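Local coordinates for protein ecdysteroid-phosphate phosphatase (Bombyx mori, PDB 3C7T) that dephosphorylates inactive ecdysteroid phosphates, ecdysone 22-phosphate above all, into active hormones, and also has protein tyrosine phosphatase activity, here represented by its phosphoglycerate-mutase-like domain, at residues R4-F8 with D239-P244; V71-R76 with F100-R105; V80-Y86 with D183-F189; V110-E115 with N144-Y149. One frame throughout, in Å; residues are numbered along the deposited sequence. Where two conformers were deposited one is given.

Interaction 1 (R4-F8 with D239-P244); sequences RRWVF and DVVSPP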
loop_
_atom_site.group_PDB
_atom_site.type_symbol
_atom_site.label_atom_id
_atom_site.label_comp_id
_atom_site.label_asym_id
_atom_site.label_seq_id
_atom_site.Cartn_x
_atom_site.Cartn_y
_atom_site.Cartn_z
ATOM N N ARG A 4 31.355 -2.755 -13.470
ATOM C CA ARG A 4 30.426 -3.840 -13.028
ATOM C C ARG A 4 28.946 -3.531 -13.307
ATOM O O ARG A 4 28.565 -2.373 -13.514
ATOM C CB ARG A 4 30.688 -4.240 -11.564
ATOM C CG ARG A 4 31.499 -5.540 -11.465
ATOM C CD ARG A 4 32.452 -5.601 -10.273
ATOM N NE ARG A 4 31.753 -5.678 -8.990
ATOM C CZ ARG A 4 31.544 -6.796 -8.295
ATOM N NH1 ARG A 4 31.975 -7.973 -8.742
ATOM N NH2 ARG A 4 30.898 -6.732 -7.136
ATOM N N ARG A 5 28.138 -4.588 -13.311
ATOM C CA ARG A 5 26.762 -4.581 -13.778
ATOM C C ARG A 5 25.880 -5.116 -12.642
ATOM O O ARG A 5 26.371 -5.867 -11.802
ATOM C CB ARG A 5 26.691 -5.550 -14.955
ATOM C CG ARG A 5 25.445 -5.518 -15.772
ATOM C CD ARG A 5 25.758 -5.916 -17.194
ATOM N NE ARG A 5 25.908 -7.342 -17.417
ATOM C CZ ARG A 5 25.035 -8.082 -18.087
ATOM N NH1 ARG A 5 23.941 -7.532 -18.581
ATOM N NH2 ARG A 5 25.261 -9.372 -18.276
ATOM N N TRP A 6 24.597 -4.745 -12.624
ATOM C CA TRP A 6 23.632 -5.317 -11.663
ATOM C C TRP A 6 22.717 -6.362 -12.302
ATOM O O TRP A 6 22.227 -6.194 -13.414
ATOM C CB TRP A 6 22.705 -4.245 -11.094
ATOM C CG TRP A 6 23.301 -3.161 -10.260
ATOM C CD1 TRP A 6 23.695 -1.927 -10.682
ATOM C CD2 TRP A 6 23.497 -3.187 -8.847
ATOM N NE1 TRP A 6 24.156 -1.182 -9.614
ATOM C CE2 TRP A 6 24.042 -1.936 -8.475
ATOM C CE3 TRP A 6 23.278 -4.154 -7.853
ATOM C CZ2 TRP A 6 24.368 -1.624 -7.146
ATOM C CZ3 TRP A 6 23.595 -3.841 -6.532
ATOM C CH2 TRP A 6 24.141 -2.587 -6.195
ATOM N N VAL A 7 22.462 -7.437 -11.571
ATOM C CA VAL A 7 21.386 -8.353 -11.932
ATOM C C VAL A 7 20.501 -8.498 -10.682
ATOM O O VAL A 7 20.997 -8.769 -9.576
ATOM C CB VAL A 7 21.913 -9.717 -12.427
ATOM C CG1 VAL A 7 20.769 -10.679 -12.672
ATOM C CG2 VAL A 7 22.750 -9.537 -13.718
ATOM N N PHE A 8 19.200 -8.284 -10.877
ATOM C CA PHE A 8 18.246 -8.270 -9.767
ATOM C C PHE A 8 17.234 -9.371 -9.926
ATOM O O PHE A 8 16.961 -9.812 -11.044
ATOM C CB PHE A 8 17.497 -6.933 -9.744
ATOM C CG PHE A 8 18.376 -5.754 -9.497
ATOM C CD1 PHE A 8 19.032 -5.605 -8.282
ATOM C CD2 PHE A 8 18.532 -4.783 -10.469
ATOM C CE1 PHE A 8 19.824 -4.497 -8.042
ATOM C CE2 PHE A 8 19.336 -3.663 -10.236
ATOM C CZ PHE A 8 19.978 -3.527 -9.031
ATOM N N ASP A 239 28.896 -11.595 -7.618
ATOM C CA ASP A 239 28.838 -11.585 -6.143
ATOM C C ASP A 239 27.431 -11.206 -5.626
ATOM O O ASP A 239 26.854 -10.218 -6.080
ATOM C CB ASP A 239 29.807 -10.541 -5.560
ATOM C CG ASP A 239 31.275 -10.914 -5.721
ATOM O OD1 ASP A 239 31.692 -11.984 -5.216
ATOM O OD2 ASP A 239 32.028 -10.103 -6.313
ATOM N N VAL A 240 26.920 -11.969 -4.658
ATOM C CA VAL A 240 25.704 -11.606 -3.904
ATOM C C VAL A 240 25.979 -10.396 -3.007
ATOM O O VAL A 240 26.822 -10.460 -2.101
ATOM C CB VAL A 240 25.185 -12.784 -3.023
ATOM C CG1 VAL A 240 24.130 -12.297 -2.026
ATOM C CG2 VAL A 240 24.637 -13.900 -3.887
ATOM N N VAL A 241 25.258 -9.302 -3.264
ATOM C CA VAL A 241 25.487 -8.037 -2.572
ATOM C C VAL A 241 24.174 -7.413 -2.096
ATOM O O VAL A 241 23.089 -7.813 -2.513
ATOM C CB VAL A 241 26.250 -7.022 -3.450
ATOM C CG1 VAL A 241 27.565 -7.629 -3.944
ATOM C CG2 VAL A 241 25.398 -6.553 -4.638
ATOM N N SER A 242 24.302 -6.415 -1.233
ATOM C CA SER A 242 23.159 -5.614 -0.816
ATOM C C SER A 242 22.545 -4.915 -2.034
ATOM O O SER A 242 23.266 -4.319 -2.834
ATOM C CB SER A 242 23.608 -4.584 0.213
ATOM O OG SER A 242 22.496 -3.812 0.625
ATOM N N PRO A 243 21.212 -4.995 -2.201
ATOM C CA PRO A 243 20.625 -4.152 -3.249
ATOM C C PRO A 243 20.772 -2.635 -2.973
ATOM O O PRO A 243 20.993 -2.235 -1.835
ATOM C CB PRO A 243 19.157 -4.606 -3.304
ATOM C CG PRO A 243 19.097 -5.900 -2.488
ATOM C CD PRO A 243 20.204 -5.831 -1.510
ATOM N N PRO A 244 20.681 -1.798 -4.020
ATOM C CA PRO A 244 20.918 -0.351 -3.864
ATOM C C PRO A 244 19.805 0.418 -3.148
ATOM O O PRO A 244 19.976 1.608 -2.852
ATOM C CB PRO A 244 21.032 0.138 -5.306
ATOM C CG PRO A 244 20.210 -0.861 -6.094
ATOM C CD PRO A 244 20.393 -2.170 -5.421
#

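Interaction 2 (V71-R76 with F100-R105); sequences VGEGMR and FLDGLR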
loop_
_atom_site.group_PDB
_atom_site.type_symbol
_atom_site.label_atom_id
_atom_site.label_comp_id
_atom_site.label_asym_id
_atom_site.label_seq_id
_atom_site.Cartn_x
_atom_site.Cartn_y
_atom_site.Cartn_z
ATOM N N VAL A 71 9.653 -0.294 -5.054
ATOM C CA VAL A 71 10.947 -0.837 -5.461
ATOM C C VAL A 71 11.536 -0.054 -6.663
ATOM O O VAL A 71 12.698 0.383 -6.613
ATOM C CB VAL A 71 10.890 -2.362 -5.730
ATOM C CG1 VAL A 71 12.287 -2.869 -6.231
ATOM C CG2 VAL A 71 10.427 -3.125 -4.471
ATOM N N GLY A 72 10.731 0.152 -7.709
ATOM C CA GLY A 72 11.192 0.921 -8.906
ATOM C C GLY A 72 11.644 2.328 -8.510
ATOM O O GLY A 72 12.725 2.792 -8.928
ATOM N N GLU A 73 10.845 2.986 -7.665
ATOM C CA GLU A 73 11.144 4.333 -7.129
ATOM C C GLU A 73 12.471 4.305 -6.361
ATOM O O GLU A 73 13.297 5.215 -6.501
ATOM C CB GLU A 73 9.990 4.834 -6.242
ATOM C CG GLU A 73 10.068 6.312 -5.762
ATOM C CD GLU A 73 9.087 6.653 -4.607
ATOM O OE1 GLU A 73 9.048 5.945 -3.587
ATOM O OE2 GLU A 73 8.366 7.669 -4.699
ATOM N N GLY A 74 12.679 3.255 -5.563
ATOM C CA GLY A 74 13.869 3.132 -4.734
ATOM C C GLY A 74 15.105 2.972 -5.602
ATOM O O GLY A 74 16.169 3.532 -5.283
ATOM N N MET A 75 14.943 2.238 -6.704
ATOM C CA MET A 75 16.014 2.056 -7.684
ATOM C C MET A 75 16.352 3.407 -8.332
ATOM O O MET A 75 17.528 3.768 -8.432
ATOM C CB MET A 75 15.602 0.998 -8.724
ATOM C CG MET A 75 16.809 0.250 -9.322
ATOM S SD MET A 75 17.444 -1.010 -8.204
ATOM C CE MET A 75 16.353 -2.417 -8.521
ATOM N N ARG A 76 15.315 4.152 -8.744
ATOM C CA ARG A 76 15.467 5.494 -9.320
ATOM C C ARG A 76 16.182 6.434 -8.342
ATOM O O ARG A 76 17.087 7.180 -8.731
ATOM C CB ARG A 76 14.095 6.065 -9.740
ATOM C CG ARG A 76 14.096 7.553 -10.220
ATOM C CD ARG A 76 12.853 7.902 -11.017
ATOM N NE ARG A 76 11.603 7.479 -10.377
ATOM C CZ ARG A 76 10.866 8.216 -9.541
ATOM N NH1 ARG A 76 11.225 9.464 -9.207
ATOM N NH2 ARG A 76 9.743 7.701 -9.041
ATOM N N PHE A 100 6.968 -1.889 -11.265
ATOM C CA PHE A 100 8.381 -1.593 -11.062
ATOM C C PHE A 100 8.840 -0.500 -12.056
ATOM O O PHE A 100 9.459 0.518 -11.682
ATOM C CB PHE A 100 9.204 -2.885 -11.230
ATOM C CG PHE A 100 10.679 -2.659 -11.228
ATOM C CD1 PHE A 100 11.365 -2.465 -10.028
ATOM C CD2 PHE A 100 11.404 -2.673 -12.428
ATOM C CE1 PHE A 100 12.729 -2.246 -10.017
ATOM C CE2 PHE A 100 12.777 -2.467 -12.419
ATOM C CZ PHE A 100 13.436 -2.255 -11.205
ATOM N N LEU A 101 8.524 -0.718 -13.330
ATOM C CA LEU A 101 8.882 0.249 -14.384
ATOM C C LEU A 101 8.216 1.600 -14.200
ATOM O O LEU A 101 8.804 2.640 -14.535
ATOM C CB LEU A 101 8.575 -0.340 -15.785
ATOM C CG LEU A 101 9.447 -1.518 -16.215
ATOM C CD1 LEU A 101 8.922 -2.139 -17.521
ATOM C CD2 LEU A 101 10.904 -1.118 -16.378
ATOM N N ASP A 102 6.996 1.603 -13.668
ATOM C CA ASP A 102 6.295 2.859 -13.379
ATOM C C ASP A 102 7.043 3.646 -12.282
ATOM O O ASP A 102 7.228 4.859 -12.386
ATOM C CB ASP A 102 4.854 2.607 -12.934
ATOM C CG ASP A 102 3.941 2.122 -14.066
ATOM O OD1 ASP A 102 4.288 2.249 -15.255
ATOM O OD2 ASP A 102 2.844 1.597 -13.741
ATOM N N GLY A 103 7.463 2.951 -11.227
ATOM C CA GLY A 103 8.180 3.588 -10.113
ATOM C C GLY A 103 9.531 4.111 -10.577
ATOM O O GLY A 103 9.965 5.230 -10.196
ATOM N N LEU A 104 10.186 3.309 -11.411
ATOM C CA LEU A 104 11.476 3.635 -12.024
ATOM C C LEU A 104 11.419 4.819 -13.005
ATOM O O LEU A 104 12.434 5.464 -13.272
ATOM C CB LEU A 104 12.031 2.389 -12.733
ATOM C CG LEU A 104 13.472 2.342 -13.247
ATOM C CD1 LEU A 104 14.476 2.649 -12.123
ATOM C CD2 LEU A 104 13.781 1.005 -13.897
ATOM N N ARG A 105 10.229 5.124 -13.508
ATOM C CA ARG A 105 10.063 6.053 -14.626
ATOM C C ARG A 105 10.964 5.659 -15.794
ATOM O O ARG A 105 11.593 6.506 -16.429
ATOM C CB ARG A 105 10.298 7.499 -14.175
ATOM C CG ARG A 105 9.227 7.984 -13.234
ATOM C CD ARG A 105 9.481 9.406 -12.721
ATOM N NE ARG A 105 8.483 9.752 -11.702
ATOM C CZ ARG A 105 8.331 10.958 -11.149
ATOM N NH1 ARG A 105 9.123 11.977 -11.479
ATOM N NH2 ARG A 105 7.387 11.147 -10.236
#

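Interaction 3 (V80-Y86 with D183-F189); sequences VSIKHVY and DGGNVIF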
loop_
_atom_site.group_PDB
_atom_site.type_symbol
_atom_site.label_atom_id
_atom_site.label_comp_id
_atom_site.label_asym_id
_atom_site.label_seq_id
_atom_site.Cartn_x
_atom_site.Cartn_y
_atom_site.Cartn_z
ATOM N N VAL A 80 20.058 3.997 -10.045
ATOM C CA VAL A 80 20.266 2.765 -10.785
ATOM C C VAL A 80 19.251 2.618 -11.924
ATOM O O VAL A 80 18.041 2.704 -11.708
ATOM C CB VAL A 80 20.285 1.507 -9.863
ATOM C CG1 VAL A 80 20.512 0.233 -10.695
ATOM C CG2 VAL A 80 21.375 1.642 -8.799
ATOM N N SER A 81 19.758 2.418 -13.138
ATOM C CA SER A 81 18.900 2.217 -14.310
ATOM C C SER A 81 18.691 0.722 -14.542
ATOM O O SER A 81 19.405 -0.091 -13.960
ATOM C CB SER A 81 19.546 2.844 -15.547
ATOM O OG SER A 81 20.875 2.369 -15.682
ATOM N N ILE A 82 17.706 0.372 -15.371
ATOM C CA ILE A 82 17.486 -1.003 -15.796
ATOM C C ILE A 82 17.179 -0.978 -17.296
ATOM O O ILE A 82 16.441 -0.114 -17.795
ATOM C CB ILE A 82 16.364 -1.745 -14.964
ATOM C CG1 ILE A 82 16.868 -2.134 -13.571
ATOM C CG2 ILE A 82 15.964 -3.063 -15.593
ATOM C CD1 ILE A 82 16.658 -1.096 -12.546
ATOM N N LYS A 83 17.758 -1.913 -18.027
ATOM C CA LYS A 83 17.525 -1.942 -19.455
ATOM C C LYS A 83 16.789 -3.195 -19.864
ATOM O O LYS A 83 15.999 -3.177 -20.811
ATOM C CB LYS A 83 18.868 -1.842 -20.184
ATOM C CG LYS A 83 18.760 -1.730 -21.692
ATOM C CD LYS A 83 20.041 -1.146 -22.267
ATOM C CE LYS A 83 20.000 -1.075 -23.797
ATOM N NZ LYS A 83 18.768 -0.401 -24.296
ATOM N N HIS A 84 17.052 -4.283 -19.146
ATOM C CA HIS A 84 16.598 -5.607 -19.571
ATOM C C HIS A 84 15.711 -6.207 -18.486
ATOM O O HIS A 84 16.192 -6.514 -17.393
ATOM C CB HIS A 84 17.795 -6.507 -19.849
ATOM C CG HIS A 84 18.803 -5.891 -20.768
ATOM N ND1 HIS A 84 20.018 -5.410 -20.326
ATOM C CD2 HIS A 84 18.765 -5.649 -22.100
ATOM C CE1 HIS A 84 20.700 -4.927 -21.353
ATOM N NE2 HIS A 84 19.960 -5.059 -22.440
ATOM N N VAL A 85 14.427 -6.345 -18.813
ATOM C CA VAL A 85 13.398 -6.737 -17.847
ATOM C C VAL A 85 12.726 -8.019 -18.338
ATOM O O VAL A 85 12.160 -8.061 -19.444
ATOM C CB VAL A 85 12.349 -5.612 -17.646
ATOM C CG1 VAL A 85 11.249 -6.045 -16.680
ATOM C CG2 VAL A 85 13.018 -4.329 -17.145
ATOM N N TYR A 86 12.851 -9.064 -17.524
ATOM C CA TYR A 86 12.277 -10.386 -17.823
ATOM C C TYR A 86 11.264 -10.729 -16.735
ATOM O O TYR A 86 11.547 -10.540 -15.552
ATOM C CB TYR A 86 13.376 -11.457 -17.883
ATOM C CG TYR A 86 14.446 -11.152 -18.913
ATOM C CD1 TYR A 86 15.498 -10.288 -18.607
ATOM C CD2 TYR A 86 14.395 -11.712 -20.195
ATOM C CE1 TYR A 86 16.488 -9.997 -19.557
ATOM C CE2 TYR A 86 15.387 -11.434 -21.155
ATOM C CZ TYR A 86 16.421 -10.569 -20.822
ATOM O OH TYR A 86 17.401 -10.264 -21.734
ATOM N N ASP A 183 26.068 -5.382 -24.503
ATOM C CA ASP A 183 25.315 -4.171 -24.170
ATOM C C ASP A 183 25.702 -3.637 -22.788
ATOM O O ASP A 183 25.883 -2.426 -22.602
ATOM C CB ASP A 183 23.816 -4.503 -24.183
ATOM C CG ASP A 183 22.914 -3.260 -24.251
ATOM O OD1 ASP A 183 23.367 -2.116 -23.995
ATOM O OD2 ASP A 183 21.717 -3.453 -24.565
ATOM N N GLY A 184 25.796 -4.546 -21.818
ATOM C CA GLY A 184 26.235 -4.210 -20.455
ATOM C C GLY A 184 25.206 -3.491 -19.601
ATOM O O GLY A 184 25.548 -2.916 -18.558
ATOM N N GLY A 185 23.953 -3.513 -20.039
ATOM C CA GLY A 185 22.866 -2.929 -19.252
ATOM C C GLY A 185 22.476 -3.806 -18.065
ATOM O O GLY A 185 22.744 -5.015 -18.068
ATOM N N ASN A 186 21.849 -3.180 -17.062
ATOM C CA ASN A 186 21.361 -3.861 -15.853
ATOM C C ASN A 186 20.144 -4.722 -16.164
ATOM O O ASN A 186 19.370 -4.411 -17.073
ATOM C CB ASN A 186 21.081 -2.853 -14.713
ATOM C CG ASN A 186 22.352 -2.131 -14.234
ATOM O OD1 ASN A 186 23.443 -2.704 -14.226
ATOM N ND2 ASN A 186 22.207 -0.874 -13.833
ATOM N N VAL A 187 20.004 -5.824 -15.428
ATOM C CA VAL A 187 18.982 -6.838 -15.704
ATOM C C VAL A 187 18.126 -7.061 -14.447
ATOM O O VAL A 187 18.642 -7.021 -13.333
ATOM C CB VAL A 187 19.625 -8.176 -16.093
ATOM C CG1 VAL A 187 18.572 -9.269 -16.370
ATOM C CG2 VAL A 187 20.506 -8.006 -17.309
ATOM N N ILE A 188 16.835 -7.301 -14.659
ATOM C CA ILE A 188 15.922 -7.734 -13.583
ATOM C C ILE A 188 15.030 -8.899 -14.022
ATOM O O ILE A 188 14.470 -8.897 -15.129
ATOM C CB ILE A 188 15.107 -6.574 -12.966
ATOM C CG1 ILE A 188 14.388 -7.047 -11.680
ATOM C CG2 ILE A 188 14.142 -5.951 -13.978
ATOM C CD1 ILE A 188 13.878 -5.913 -10.777
ATOM N N PHE A 189 14.965 -9.905 -13.157
ATOM C CA PHE A 189 14.096 -11.072 -13.333
ATOM C C PHE A 189 12.962 -10.931 -12.321
ATOM O O PHE A 189 13.221 -10.887 -11.113
ATOM C CB PHE A 189 14.847 -12.357 -13.014
ATOM C CG PHE A 189 16.022 -12.628 -13.933
ATOM C CD1 PHE A 189 15.818 -12.813 -15.303
ATOM C CD2 PHE A 189 17.305 -12.714 -13.408
ATOM C CE1 PHE A 189 16.896 -13.079 -16.155
ATOM C CE2 PHE A 189 18.408 -12.984 -14.249
ATOM C CZ PHE A 189 18.190 -13.147 -15.625
HETATM O O HOH W 1 20.877 -0.166 -17.347
#

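Interaction 4 (V110-E115 with N144-Y149); sequences VKIKVE and NVDMTY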
loop_
_atom_site.group_PDB
_atom_site.type_symbol
_atom_site.label_atom_id
_atom_site.label_comp_id
_atom_site.label_asym_id
_atom_site.label_seq_id
_atom_site.Cartn_x
_atom_site.Cartn_y
_atom_site.Cartn_z
ATOM N N VAL A 110 11.832 0.563 -22.720
ATOM C CA VAL A 110 12.185 -0.540 -21.812
ATOM C C VAL A 110 10.963 -1.428 -21.633
ATOM O O VAL A 110 10.028 -1.078 -20.912
ATOM C CB VAL A 110 12.726 -0.049 -20.444
ATOM C CG1 VAL A 110 13.114 -1.243 -19.553
ATOM C CG2 VAL A 110 13.923 0.898 -20.638
ATOM N N LYS A 111 10.990 -2.572 -22.316
ATOM C CA LYS A 111 9.827 -3.428 -22.467
ATOM C C LYS A 111 9.929 -4.643 -21.568
ATOM O O LYS A 111 11.032 -5.107 -21.250
ATOM C CB LYS A 111 9.719 -3.913 -23.919
ATOM C CG LYS A 111 9.593 -2.819 -24.972
ATOM C CD LYS A 111 8.173 -2.295 -25.062
ATOM C CE LYS A 111 8.004 -1.407 -26.267
ATOM N NZ LYS A 111 6.819 -0.520 -26.083
ATOM N N ILE A 112 8.774 -5.164 -21.170
ATOM C CA ILE A 112 8.722 -6.384 -20.378
ATOM C C ILE A 112 8.795 -7.606 -21.293
ATOM O O ILE A 112 7.923 -7.802 -22.155
ATOM C CB ILE A 112 7.430 -6.465 -19.543
ATOM C CG1 ILE A 112 7.312 -5.247 -18.620
ATOM C CG2 ILE A 112 7.414 -7.763 -18.702
ATOM C CD1 ILE A 112 5.928 -5.015 -18.109
ATOM N N LYS A 113 9.834 -8.414 -21.098
ATOM C CA LYS A 113 10.041 -9.627 -21.875
ATOM C C LYS A 113 9.482 -10.814 -21.100
ATOM O O LYS A 113 10.048 -11.211 -20.079
ATOM C CB LYS A 113 11.534 -9.827 -22.140
ATOM C CG LYS A 113 12.183 -8.689 -22.959
ATOM C CD LYS A 113 13.653 -8.965 -23.243
ATOM C CE LYS A 113 14.488 -7.680 -23.240
ATOM N NZ LYS A 113 13.853 -6.576 -24.020
ATOM N N VAL A 114 8.383 -11.381 -21.595
ATOM C CA VAL A 114 7.677 -12.450 -20.888
ATOM C C VAL A 114 8.392 -13.756 -21.215
ATOM O O VAL A 114 8.451 -14.185 -22.381
ATOM C CB VAL A 114 6.170 -12.478 -21.255
ATOM C CG1 VAL A 114 5.481 -13.756 -20.741
ATOM C CG2 VAL A 114 5.475 -11.231 -20.715
ATOM N N GLU A 115 8.963 -14.354 -20.175
ATOM C CA GLU A 115 9.850 -15.497 -20.297
ATOM C C GLU A 115 9.286 -16.679 -19.510
ATOM O O GLU A 115 9.346 -16.693 -18.278
ATOM C CB GLU A 115 11.228 -15.121 -19.757
ATOM C CG GLU A 115 12.235 -16.255 -19.814
ATOM C CD GLU A 115 12.235 -16.942 -21.177
ATOM O OE1 GLU A 115 12.569 -16.267 -22.186
ATOM O OE2 GLU A 115 11.888 -18.139 -21.228
ATOM N N ASN A 144 3.461 -2.722 -20.597
ATOM C CA ASN A 144 4.474 -2.455 -21.626
ATOM C C ASN A 144 5.295 -3.685 -22.038
ATOM O O ASN A 144 6.502 -3.738 -21.856
ATOM C CB ASN A 144 5.384 -1.312 -21.181
ATOM C CG ASN A 144 6.105 -0.658 -22.341
ATOM O OD1 ASN A 144 5.613 -0.672 -23.472
ATOM N ND2 ASN A 144 7.269 -0.066 -22.067
ATOM N N VAL A 145 4.619 -4.667 -22.614
ATOM C CA VAL A 145 5.219 -5.953 -22.926
ATOM C C VAL A 145 5.910 -5.905 -24.306
ATOM O O VAL A 145 5.401 -5.277 -25.242
ATOM C CB VAL A 145 4.145 -7.082 -22.882
ATOM C CG1 VAL A 145 4.641 -8.355 -23.551
ATOM C CG2 VAL A 145 3.718 -7.364 -21.437
ATOM N N ASP A 146 7.065 -6.555 -24.409
ATOM C CA ASP A 146 7.797 -6.653 -25.673
ATOM C C ASP A 146 7.104 -7.634 -26.633
ATOM O O ASP A 146 7.120 -8.842 -26.409
ATOM C CB ASP A 146 9.239 -7.106 -25.394
ATOM C CG ASP A 146 10.174 -6.880 -26.573
ATOM O OD1 ASP A 146 9.694 -6.666 -27.713
ATOM O OD2 ASP A 146 11.402 -6.917 -26.341
ATOM N N MET A 147 6.522 -7.105 -27.710
ATOM C CA MET A 147 5.791 -7.914 -28.710
ATOM C C MET A 147 6.690 -8.789 -29.592
ATOM O O MET A 147 6.261 -9.823 -30.111
ATOM C CB MET A 147 4.957 -7.000 -29.618
ATOM C CG MET A 147 3.728 -6.411 -28.955
ATOM S SD MET A 147 2.697 -7.724 -28.293
ATOM C CE MET A 147 1.089 -7.017 -28.653
ATOM N N THR A 148 7.935 -8.365 -29.771
ATOM C CA THR A 148 8.857 -9.085 -30.637
ATOM C C THR A 148 9.851 -9.920 -29.837
ATOM O O THR A 148 10.886 -10.342 -30.354
ATOM C CB THR A 148 9.586 -8.134 -31.606
ATOM O OG1 THR A 148 10.300 -7.142 -30.857
ATOM C CG2 THR A 148 8.585 -7.440 -32.536
ATOM N N TYR A 149 9.536 -10.189 -28.577
ATOM C CA TYR A 149 10.422 -11.019 -27.785
ATOM C C TYR A 149 10.221 -12.508 -28.088
ATOM O O TYR A 149 9.100 -13.009 -28.057
ATOM C CB TYR A 149 10.236 -10.744 -26.288
ATOM C CG TYR A 149 11.127 -11.595 -25.425
ATOM C CD1 TYR A 149 12.515 -11.477 -25.494
ATOM C CD2 TYR A 149 10.587 -12.536 -24.548
ATOM C CE1 TYR A 149 13.346 -12.270 -24.700
ATOM C CE2 TYR A 149 11.412 -13.327 -23.746
ATOM C CZ TYR A 149 12.785 -13.189 -23.830
ATOM O OH TYR A 149 13.602 -13.960 -23.041
HETATM O O HOH W 2 7.117 -10.742 -24.222
#

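Interaction 1 (R4-F8 with D239-P244)
Arg-4 and Asp-239 join across this surface contact through a salt bridge. The bond runs from Arg-4 NH1 to Asp-239 OD2, 3.2 Å, and is bent to 153° at the hydrogen. The side chains cross at about a right angle, and the oxygen is met on its anti side, somewhat out of the carboxylate plane. Asp-239 OD1 has a weak, long ion pair with Arg-207.

The contact belongs to the mixed sheet of the histidine phosphatase fold. Strand 5-11 and edge strand 239-241 both border strand 230-235. No backbone hydrogen bond joins them; side chains of 4-8 reach side chains and main chain of 239-244.

Trp-6 carries most of the packing. Its CG lies anti to the carbonyl carbon (chi1 -64°), and the indole reaches toward residues 241-244. Pro-244 CD sits over the six-membered ring, 4.1 Å from its centroid, in a CH-pi contact. Ser-242 O comes in at the ring edge, and Val-241 CG2 is 3.8 Å from Trp-6 CZ3. Arg-234 adds a cation-pi contact to the same indole. Trp-258 of the second subunit packs on Val-240, Ser-242 and Pro-243. Phe-8 and Pro-244 come from opposite directions, with Phe-8 CE1 3.6 Å from Pro-244 CD.

Interaction 2 (V71-R76 with F100-R105)
Phe-100 meets Val-71 and Met-75 at the apolar end of this helix pair. Val-71 CG1 touches the edge of its ring, 3.9 Å from Phe-100 CE1. In one of its two conformers Met-75 bends at chi2 and chi3 (78° and 83°), and this brings its CE to the ring edge as well. Met-75 CB also packs on Leu-104 CD1.

Next to this cluster the backbones themselves touch. The backbone of Gly-72 lies on those of Gly-103 and Leu-104, and Gly-72 C is 3.5 Å from Gly-103 C. The short helical segments approach to 6.5 Å between axes. A CA-H...O contact from Gly-72 CA to Phe-100 O, 3.3 Å, lies in the same seam.

Arg-76 closes the polar edge. Its NE and NH2 hold Gly-103 O side-on, at 2.8 and 2.7 Å. The oxygen lies in the guanidinium plane, and the donors lie in the carbonyl plane. Arg-105 is stacked on one face of that guanidinium, with the planes 10° apart. Glu-73 turns instead to Arg-62 of the second subunit in a salt bridge.

Arg-105, with positive phi, is the C-prime residue of a Schellman motif that ends helix 91-104. The whole is a close crossing, made at Gly-72 and Gly-103, of helices 62-77 and 91-104, two consecutive helices on one side of the histidine phosphatase sheet.

Interaction 3 (V80-Y86 with D183-F189)
His-84 and Asp-183 cross with imidazole and carboxylate planes 82° apart. His-84 NE2 donates to Asp-183 OD2 at 3.2 Å. The oxygen lies close to the ring plane, while the nitrogen stands above the carboxylate plane. Lys-83 CG lies over one face of the imidazole, offset toward the rim.

Tyr-86 and Phe-189 lie side by side, pointing the same way, with ring planes at an oblique 42°. Tyr-86 CB touches Phe-189 CD1 at 3.8 Å.

His-84, Tyr-86 and Phe-189 sit on parallel neighbours, strands 84-87 and 187-191 of the mixed histidine phosphatase sheet; Asp-183 comes from the loop before strand 187-191. Tyr-86 N bonds to Ile-188 O, 2.9 Å, and Ile-188 N to His-84 O. On the face opposite Tyr-86, Ile-188 CG2 touches Val-85 CG2 and Ile-82 CG2, and Phe-100 of helix 91-104 packs on both isoleucines.

Before the strands pair, Asn-186 bridges the loops. Its ND2 gives a straight bond (165°) to Ser-81 O, 2.9 Å, from above the carbonyl plane. Its OD1 accepts from Trp-6 N. Asn-186 O takes both Lys-83 N and His-84 N.

Interaction 4 (V110-E115 with N144-Y149)
Tyr-149 and Lys-113 cross at about a right angle, with Lys-113 CB over the centre of the phenol ring, 3.6 Å from its centroid. This CH-pi contact helps join edge strand 112-114 of the histidine phosphatase sheet to the loop after helix 135-140. Val-114 O lies at the ring edge. Tyr-149 OH donates to the anti lone pair of Glu-115 OE1, 2.7 Å. Lys-113 NZ makes a weak salt bridge to Asp-146 OD2.

The backbones add a single bridge at Ile-112 and Val-145. Ile-112 N bonds to Asn-144 O, and Asp-146 N to Ile-112 O, both nearly straight at 174°. A water links Val-114 N to Asp-146 O.

Further out, the type I turn from Asp-146 to Tyr-149 presents the phenol. Asp-146 OD1 accepts from Thr-148 N, an Asx turn, and also from Thr-148 OG1. Backbone nitrogens of Gly-117, Tyr-152 and Val-153 hold Glu-115. Pro-108 O accepts from Asn-144 ND2. Lys-111, bent at chi2 (-80°), turns its NZ to Asn-144 OD1, 2.9 Å.

Overall arrangement
Interactions 1, 3 and 4 reach the same mixed sheet. Interaction 4 lies at one edge, interaction 3 inside, and interaction 1 involves the other edge strand, 239-241. Interactions 3 and 4 are partly buried. Interaction 2 is the buried helix pair packed against that sheet, where Phe-100 meets Ile-82 of interaction 3. One conformer of Met-75 also touches Phe-8 and Pro-244 of interaction 1. The chemistry follows the place. Interaction 3 is built on parallel-strand backbone bonds. Interaction 2 combines close glycine backbones, an aromatic edge and an arginine grip on a carbonyl. Surface interaction 1 relies on a salt bridge and aromatic packing. Interaction 4 mixes a single bridge with polar side chains. Only interactions 1 and 2 touch the second subunit.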